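Local coordinates for protein ComZ (Thermus thermophilus, PDB 6QVI) that is a competence-associated pilin with a beta-solenoid domain that probably acts as a DNA receptor at the pilus tip during natural transformation, at residues A[155-167]-A[206-218]. Numbering follows the deposited sequence.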
loop_
_atom_site.group_PDB
_atom_site.type_symbol
_atom_site.label_atom_id
_atom_site.label_comp_id
_atom_site.label_asym_id
_atom_site.label_seq_id
_atom_site.Cartn_x
_atom_site.Cartn_y
_atom_site.Cartn_z
ATOM N N THR A 155 12.567 10.826 10.623
ATOM C CA THR A 155 11.534 11.779 10.372
ATOM C C THR A 155 10.840 11.054 9.249
ATOM O O THR A 155 11.390 10.903 8.198
ATOM C CB THR A 155 12.034 13.168 9.996
ATOM O OG1 THR A 155 11.562 13.524 8.704
ATOM C CG2 THR A 155 13.482 13.215 10.007
ATOM N N ILE A 156 9.610 10.644 9.481
ATOM C CA ILE A 156 8.854 9.788 8.569
ATOM C C ILE A 156 7.662 10.591 8.078
ATOM O O ILE A 156 6.747 10.900 8.860
ATOM C CB ILE A 156 8.371 8.483 9.230
ATOM C CG1 ILE A 156 9.508 7.617 9.758
ATOM C CG2 ILE A 156 7.449 7.691 8.307
ATOM C CD1 ILE A 156 9.558 7.607 11.281
ATOM N N ARG A 157 7.636 10.906 6.785
ATOM C CA ARG A 157 6.482 11.616 6.244
ATOM C C ARG A 157 5.578 10.545 5.636
ATOM O O ARG A 157 5.730 10.133 4.480
ATOM C CB ARG A 157 6.946 12.693 5.272
ATOM C CG ARG A 157 8.203 13.301 5.818
ATOM C CD ARG A 157 8.533 14.651 5.286
ATOM N NE ARG A 157 7.638 15.601 5.905
ATOM C CZ ARG A 157 8.010 16.815 6.267
ATOM N NH1 ARG A 157 9.262 17.202 6.064
ATOM N NH2 ARG A 157 7.136 17.636 6.837
ATOM N N GLY A 158 4.634 10.078 6.452
ATOM C CA GLY A 158 3.755 8.987 6.087
ATOM C C GLY A 158 3.482 8.069 7.265
ATOM O O GLY A 158 3.969 8.306 8.378
ATOM N N GLY A 159 2.702 7.008 7.068
ATOM C CA GLY A 159 2.368 6.158 8.185
ATOM C C GLY A 159 3.501 5.239 8.540
ATOM O O GLY A 159 4.448 5.070 7.768
ATOM N N VAL A 160 3.404 4.641 9.710
ATOM C CA VAL A 160 4.323 3.616 10.127
ATOM C C VAL A 160 3.493 2.518 10.761
ATOM O O VAL A 160 2.820 2.747 11.706
ATOM C CB VAL A 160 5.464 4.054 11.058
ATOM C CG1 VAL A 160 5.657 5.532 11.121
ATOM C CG2 VAL A 160 5.315 3.480 12.426
ATOM N N TYR A 161 3.532 1.325 10.197
ATOM C CA TYR A 161 2.798 0.181 10.680
ATOM C C TYR A 161 3.803 -0.770 11.244
ATOM O O TYR A 161 4.796 -1.012 10.644
ATOM C CB TYR A 161 2.091 -0.470 9.497
ATOM C CG TYR A 161 1.183 -1.654 9.774
ATOM C CD1 TYR A 161 1.664 -2.810 10.293
ATOM C CD2 TYR A 161 -0.144 -1.620 9.440
ATOM C CE1 TYR A 161 0.849 -3.879 10.521
ATOM C CE2 TYR A 161 -0.960 -2.690 9.656
ATOM C CZ TYR A 161 -0.452 -3.813 10.200
ATOM O OH TYR A 161 -1.243 -4.882 10.423
ATOM N N VAL A 162 3.571 -1.284 12.426
ATOM C CA VAL A 162 4.485 -2.216 13.001
ATOM C C VAL A 162 3.678 -3.416 13.392
ATOM O O VAL A 162 2.622 -3.261 13.925
ATOM C CB VAL A 162 5.098 -1.632 14.251
ATOM C CG1 VAL A 162 5.998 -2.633 14.904
ATOM C CG2 VAL A 162 5.872 -0.397 13.913
ATOM N N VAL A 163 4.144 -4.622 13.124
ATOM C CA VAL A 163 3.350 -5.760 13.528
ATOM C C VAL A 163 3.605 -6.210 14.951
ATOM O O VAL A 163 2.675 -6.437 15.668
ATOM C CB VAL A 163 3.268 -6.896 12.488
ATOM C CG1 VAL A 163 3.846 -6.500 11.176
ATOM C CG2 VAL A 163 3.824 -8.197 12.971
ATOM N N GLY A 164 4.844 -6.296 15.387
ATOM C CA GLY A 164 5.109 -6.702 16.744
ATOM C C GLY A 164 5.297 -8.179 16.938
ATOM O O GLY A 164 5.331 -8.911 15.991
ATOM N N ASN A 165 5.410 -8.613 18.179
ATOM C CA ASN A 165 5.595 -10.016 18.482
ATOM C C ASN A 165 4.379 -10.545 19.184
ATOM O O ASN A 165 4.208 -10.346 20.357
ATOM C CB ASN A 165 6.815 -10.186 19.363
ATOM C CG ASN A 165 6.981 -11.589 19.879
ATOM O OD1 ASN A 165 6.207 -12.480 19.576
ATOM N ND2 ASN A 165 8.008 -11.789 20.664
ATOM N N PRO A 166 3.584 -11.322 18.479
ATOM C CA PRO A 166 2.337 -11.849 18.994
ATOM C C PRO A 166 2.494 -12.604 20.271
ATOM O O PRO A 166 1.534 -12.694 21.005
ATOM C CB PRO A 166 1.884 -12.782 17.898
ATOM C CG PRO A 166 3.139 -13.230 17.280
ATOM C CD PRO A 166 4.024 -12.039 17.286
ATOM N N ASN A 167 3.659 -13.157 20.548
ATOM C CA ASN A 167 3.777 -13.869 21.806
ATOM C C ASN A 167 4.264 -12.978 22.930
ATOM O O ASN A 167 4.716 -13.494 23.959
ATOM C CB ASN A 167 4.731 -15.070 21.652
ATOM C CG ASN A 167 3.983 -16.381 21.524
ATOM O OD1 ASN A 167 3.728 -17.090 22.513
ATOM N ND2 ASN A 167 3.600 -16.708 20.302
ATOM N N GLN A 206 -0.650 17.274 1.044
ATOM C CA GLN A 206 -0.924 17.734 2.394
ATOM C C GLN A 206 -1.694 16.705 3.194
ATOM O O GLN A 206 -1.869 16.881 4.409
ATOM C CB GLN A 206 -1.710 19.055 2.391
ATOM C CG GLN A 206 -1.084 20.246 1.624
ATOM C CD GLN A 206 -1.005 20.078 0.095
ATOM O OE1 GLN A 206 -1.303 19.012 -0.449
ATOM N NE2 GLN A 206 -0.575 21.136 -0.593
ATOM N N ASP A 207 -2.198 15.673 2.521
ATOM C CA ASP A 207 -2.822 14.513 3.145
ATOM C C ASP A 207 -2.081 13.264 2.660
ATOM O O ASP A 207 -2.338 12.769 1.555
ATOM C CB ASP A 207 -4.318 14.473 2.835
ATOM C CG ASP A 207 -5.052 13.464 3.687
ATOM O OD1 ASP A 207 -6.285 13.297 3.543
ATOM O OD2 ASP A 207 -4.381 12.868 4.554
ATOM N N LEU A 208 -1.171 12.743 3.482
ATOM C CA LEU A 208 -0.444 11.533 3.129
ATOM C C LEU A 208 -1.185 10.282 3.539
ATOM O O LEU A 208 -0.795 9.181 3.126
ATOM C CB LEU A 208 0.922 11.554 3.796
ATOM C CG LEU A 208 1.997 12.454 3.201
ATOM C CD1 LEU A 208 3.242 12.364 4.050
ATOM C CD2 LEU A 208 2.293 12.002 1.785
ATOM N N CYS A 209 -2.295 10.462 4.257
ATOM C CA CYS A 209 -3.100 9.401 4.860
ATOM C C CYS A 209 -2.300 8.641 5.912
ATOM O O CYS A 209 -2.390 7.419 6.028
ATOM C CB CYS A 209 -3.673 8.460 3.797
ATOM S SG CYS A 209 -4.434 9.374 2.422
ATOM N N ALA A 210 -1.529 9.384 6.706
ATOM C CA ALA A 210 -0.642 8.765 7.683
ATOM C C ALA A 210 -1.407 8.247 8.890
ATOM O O ALA A 210 -2.448 8.766 9.261
ATOM C CB ALA A 210 0.405 9.755 8.174
ATOM N N SER A 211 -0.835 7.242 9.543
ATOM C CA SER A 211 -1.408 6.690 10.766
ATOM C C SER A 211 -0.317 5.878 11.428
ATOM O O SER A 211 0.643 5.460 10.777
ATOM C CB SER A 211 -2.662 5.833 10.521
ATOM O OG SER A 211 -2.506 5.006 9.387
ATOM N N LEU A 212 -0.479 5.643 12.721
ATOM C CA LEU A 212 0.410 4.763 13.464
ATOM C C LEU A 212 -0.367 3.539 13.908
ATOM O O LEU A 212 -1.228 3.638 14.777
ATOM C CB LEU A 212 1.001 5.495 14.669
ATOM C CG LEU A 212 1.996 4.792 15.589
ATOM C CD1 LEU A 212 2.871 3.922 14.799
ATOM C CD2 LEU A 212 2.814 5.786 16.407
ATOM N N ARG A 213 -0.034 2.382 13.360
ATOM C CA ARG A 213 -0.696 1.147 13.734
ATOM C C ARG A 213 0.341 0.168 14.262
ATOM O O ARG A 213 1.381 -0.059 13.627
ATOM C CB ARG A 213 -1.457 0.520 12.559
ATOM C CG ARG A 213 -2.627 1.353 12.030
ATOM C CD ARG A 213 -3.555 0.551 11.104
ATOM N NE ARG A 213 -3.823 1.284 9.871
ATOM C CZ ARG A 213 -5.029 1.650 9.456
ATOM N NH1 ARG A 213 -6.095 1.358 10.185
ATOM N NH2 ARG A 213 -5.171 2.309 8.310
ATOM N N VAL A 214 0.016 -0.465 15.357
ATOM C CA VAL A 214 0.867 -1.444 15.919
ATOM C C VAL A 214 -0.019 -2.570 16.303
ATOM O O VAL A 214 -0.740 -2.469 17.236
ATOM C CB VAL A 214 1.529 -0.938 17.166
ATOM C CG1 VAL A 214 2.121 -2.087 17.918
ATOM C CG2 VAL A 214 2.584 0.060 16.814
ATOM N N GLN A 215 0.044 -3.656 15.575
ATOM C CA GLN A 215 -0.800 -4.768 15.869
ATOM C C GLN A 215 -0.526 -5.484 17.153
ATOM O O GLN A 215 -1.444 -5.875 17.815
ATOM C CB GLN A 215 -0.782 -5.761 14.745
ATOM C CG GLN A 215 -1.323 -7.087 15.182
ATOM C CD GLN A 215 -1.418 -8.071 14.062
ATOM O OE1 GLN A 215 -0.791 -7.914 13.041
ATOM N NE2 GLN A 215 -2.207 -9.097 14.252
ATOM N N TYR A 216 0.721 -5.706 17.510
ATOM C CA TYR A 216 0.991 -6.383 18.760
ATOM C C TYR A 216 1.973 -5.606 19.577
ATOM O O TYR A 216 3.079 -5.436 19.174
ATOM C CB TYR A 216 1.592 -7.756 18.531
ATOM C CG TYR A 216 0.670 -8.775 17.938
ATOM C CD1 TYR A 216 -0.454 -9.183 18.591
ATOM C CD2 TYR A 216 0.947 -9.345 16.736
ATOM C CE1 TYR A 216 -1.287 -10.116 18.042
ATOM C CE2 TYR A 216 0.120 -10.271 16.185
ATOM C CZ TYR A 216 -0.996 -10.645 16.841
ATOM O OH TYR A 216 -1.813 -11.572 16.279
ATOM N N GLY A 217 1.567 -5.146 20.744
ATOM C CA GLY A 217 2.454 -4.410 21.618
ATOM C C GLY A 217 2.006 -3.032 22.029
ATOM O O GLY A 217 0.997 -2.565 21.586
ATOM N N LYS A 218 2.767 -2.420 22.921
ATOM C CA LYS A 218 2.565 -1.063 23.407
ATOM C C LYS A 218 3.580 -0.115 22.759
ATOM O O LYS A 218 4.447 -0.535 21.995
ATOM C CB LYS A 218 2.659 -1.029 24.930
ATOM C CG LYS A 218 1.789 -2.058 25.624
ATOM C CD LYS A 218 2.293 -2.326 27.013
ATOM C CE LYS A 218 1.785 -1.265 27.930
ATOM N NZ LYS A 218 0.332 -1.522 28.189
#
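Pro166 lies over one face of the Tyr216 ring, its CA 3.7 Å from the ring centroid and 13° off the ring normal, which defines a CH-pi contact. Gln215 CG sits above the opposite face, displaced toward the rim, while the backbone N atoms of Gln215 and Tyr216 bond to segment 155-167. Tyr216 CG stands anti to its own carbonyl carbon (chi1 -69°), which turns the ring under the proline. With a serine here, the proline would probably lose the flat surface it rests on, leaving this end of the pairing less covered.

Strands 160-162 and 212-214 run parallel, their axes 5° apart and 4.7 Å at closest approach. The bonding alternates as parallel pairing requires: Val160 N gives to Ser211 O and Val162 N to Arg213 O (2.8 Å, N to O), whereas Gln215 N returns a bond to Val162 O and Arg213 N only a weak one to Val160 O. Further along, Tyr216 N donates a hydrogen bond to Val163 O at 2.8 Å.

Residues in register put their side chains on the same face of the sheet. Val160 and Leu212 lie side by side, and Val162 CB meets Val214 CG2 at 4.0 Å, all on one face. On the other, the side chains of Tyr161 and Arg213 cross obliquely, ring atom CD2 of Tyr161 coming 4.0 Å from Arg213 CB.

Such parallel ladders fit successive coils of the beta-solenoid domain. Strands 139-141 and 237-239 continue the pairing beyond 160-162 and 212-214 respectively, Phe140 stacks on Tyr161, Asp269 salt-bridges Arg213, and strand 172-176 covers Val162 and Leu212 through Val173 and Ile174.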